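PDB 2OKM: collagen adhesin from Enterococcus faecalis, which probably binds collagen through the domain described here, one part of a longer adhesin displayed on the bacterial cell wall. Local coordinates for residues A[22-27]-A[102-107]. Sequence-based numbering, arbitrary orientation.
Sequences WFLNVN and FIVRYT
Tyr106 lays its ring across the strand gap, with one face against Trp22 CB. This CB is the bump: it sits over the phenol, 3.5 Å from Tyr106 CZ, in a CH-pi contact. Tyr106 CG stands between its backbone N and carbonyl carbon (chi1 68°), which swings the ring toward the partner strand. The indole runs on past the phenol. Its five-membered ring is tilted 27° from the phenol plane, and the two rings are slid so far apart that they barely overlap. Leu24 fills the notch beside the phenol. Its CG meets the ring edge in plane, 3.8 Å from Tyr106 CE2, while its CB abuts Val104 CB. Val26 and Phe102 extend this row, with Val26 CB 4.0 Å from Phe102 CB. Phe88, Leu90 and Phe92 of strand 87-92, in the facing sheet, cover this side, which therefore looks into the sandwich.

On the other face, Phe23 and Arg105 lie together. Arg105, extended from CG to NE, crosses obliquely at the edge of the Phe23 ring, with NE near the ring plane and 3.6 Å from Phe23 CE2. The ring and guanidinium planes stand 77° apart, and Phe23 CD2 lies over one guanidinium face. Next to them, Asn25 OD1 touches the flank of Ile103, 3.6 Å from Ile103 CG1, in a van der Waals contact, while Asn25 ND2 bonds weakly to Tyr8 O.

Antiparallel backbone bonds join Trp22 with Tyr106, Leu24 with Val104 and Val26 with Phe102. The shortest, Val26 N to Phe102 O, is 2.7 Å; Tyr106 N to Trp22 O is weak. Within this immunoglobulin-like sandwich the two neighbouring strands present a mainly apolar inner face and a mixed outer one. The inner face's two polar side-chain atoms have partners: Trp22 NE1 bonds to Gln47 OE1 and Tyr106 OH to Lys9 NZ, whose positive charge may polarise the phenol.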
# COMPACT_ATOMS: atom_id res chain seq x y z
N TRP A 22 2.64 5.86 6.07
CA TRP A 22 2.12 4.51 5.86
C TRP A 22 2.89 3.78 4.78
O TRP A 22 3.48 4.39 3.89
CB TRP A 22 0.63 4.57 5.47
CG TRP A 22 -0.29 4.95 6.61
CD1 TRP A 22 -0.93 6.15 6.78
CD2 TRP A 22 -0.66 4.13 7.72
NE1 TRP A 22 -1.68 6.12 7.93
CE2 TRP A 22 -1.53 4.89 8.53
CE3 TRP A 22 -0.34 2.82 8.12
CZ2 TRP A 22 -2.09 4.40 9.72
CZ3 TRP A 22 -0.90 2.33 9.30
CH2 TRP A 22 -1.76 3.11 10.09
N PHE A 23 2.90 2.45 4.88
CA PHE A 23 3.62 1.62 3.92
C PHE A 23 2.80 0.40 3.52
O PHE A 23 2.33 -0.35 4.38
CB PHE A 23 4.94 1.12 4.51
CG PHE A 23 5.85 2.20 5.03
CD1 PHE A 23 5.59 2.83 6.24
CD2 PHE A 23 6.98 2.58 4.30
CE1 PHE A 23 6.45 3.82 6.73
CE2 PHE A 23 7.84 3.57 4.79
CZ PHE A 23 7.58 4.18 6.00
N LEU A 24 2.64 0.20 2.22
CA LEU A 24 1.93 -0.97 1.71
C LEU A 24 3.06 -1.80 1.09
O LEU A 24 3.66 -1.41 0.10
CB LEU A 24 0.91 -0.57 0.64
CG LEU A 24 -0.09 0.50 1.06
CD1 LEU A 24 -1.04 0.76 -0.10
CD2 LEU A 24 -0.87 0.07 2.30
N ASN A 25 3.34 -2.95 1.71
CA ASN A 25 4.43 -3.82 1.25
C ASN A 25 3.89 -4.98 0.45
O ASN A 25 3.35 -5.94 0.99
CB ASN A 25 5.19 -4.31 2.47
CG ASN A 25 5.82 -3.16 3.23
OD1 ASN A 25 6.84 -2.62 2.82
ND2 ASN A 25 5.20 -2.77 4.34
N VAL A 26 4.05 -4.87 -0.87
CA VAL A 26 3.52 -5.86 -1.79
C VAL A 26 4.52 -6.80 -2.46
O VAL A 26 5.43 -6.36 -3.16
CB VAL A 26 2.72 -5.14 -2.90
CG1 VAL A 26 1.99 -6.16 -3.77
CG2 VAL A 26 1.75 -4.15 -2.27
N ASN A 27 4.32 -8.10 -2.23
CA ASN A 27 5.14 -9.14 -2.85
C ASN A 27 6.65 -8.91 -2.69
O ASN A 27 7.40 -8.99 -3.66
CB ASN A 27 4.76 -9.22 -4.33
CG ASN A 27 5.28 -10.47 -5.01
OD1 ASN A 27 5.49 -11.50 -4.37
ND2 ASN A 27 5.45 -10.38 -6.33
N PHE A 102 6.57 -4.16 -4.57
CA PHE A 102 6.17 -2.76 -4.54
C PHE A 102 6.06 -2.30 -3.09
O PHE A 102 5.38 -2.93 -2.29
CB PHE A 102 4.78 -2.56 -5.16
CG PHE A 102 4.65 -3.02 -6.58
CD1 PHE A 102 4.71 -2.11 -7.63
CD2 PHE A 102 4.44 -4.37 -6.87
CE1 PHE A 102 4.57 -2.53 -8.95
CE2 PHE A 102 4.30 -4.80 -8.18
CZ PHE A 102 4.36 -3.88 -9.23
N ILE A 103 6.74 -1.21 -2.75
CA ILE A 103 6.57 -0.64 -1.43
C ILE A 103 5.93 0.70 -1.74
O ILE A 103 6.54 1.58 -2.36
CB ILE A 103 7.89 -0.44 -0.67
CG1 ILE A 103 8.46 -1.81 -0.29
CG2 ILE A 103 7.65 0.38 0.60
CD1 ILE A 103 9.80 -1.76 0.41
N VAL A 104 4.67 0.84 -1.34
CA VAL A 104 3.92 2.06 -1.59
C VAL A 104 3.99 2.92 -0.35
O VAL A 104 3.59 2.49 0.73
CB VAL A 104 2.44 1.76 -1.91
CG1 VAL A 104 1.73 3.03 -2.35
CG2 VAL A 104 2.34 0.70 -3.00
N ARG A 105 4.51 4.12 -0.52
CA ARG A 105 4.62 5.06 0.59
C ARG A 105 3.65 6.21 0.39
O ARG A 105 3.53 6.74 -0.71
CB ARG A 105 6.05 5.63 0.67
CG ARG A 105 7.13 4.65 1.11
CD ARG A 105 8.49 5.34 1.13
NE ARG A 105 9.53 4.51 1.74
CZ ARG A 105 10.11 3.47 1.15
NH1 ARG A 105 9.77 3.11 -0.08
NH2 ARG A 105 11.04 2.78 1.80
N TYR A 106 2.95 6.58 1.45
CA TYR A 106 2.04 7.71 1.40
C TYR A 106 1.84 8.21 2.82
O TYR A 106 2.11 7.48 3.78
CB TYR A 106 0.69 7.34 0.75
CG TYR A 106 -0.17 6.39 1.54
CD1 TYR A 106 -1.09 6.85 2.49
CD2 TYR A 106 -0.09 5.01 1.33
CE1 TYR A 106 -1.90 5.97 3.20
CE2 TYR A 106 -0.89 4.12 2.04
CZ TYR A 106 -1.80 4.61 2.97
OH TYR A 106 -2.59 3.73 3.67
N THR A 107 1.39 9.45 2.95
CA THR A 107 1.18 10.01 4.28
C THR A 107 -0.24 10.48 4.46
O THR A 107 -1.00 10.63 3.51
CB THR A 107 2.09 11.22 4.53
OG1 THR A 107 1.91 12.17 3.48
CG2 THR A 107 3.54 10.79 4.60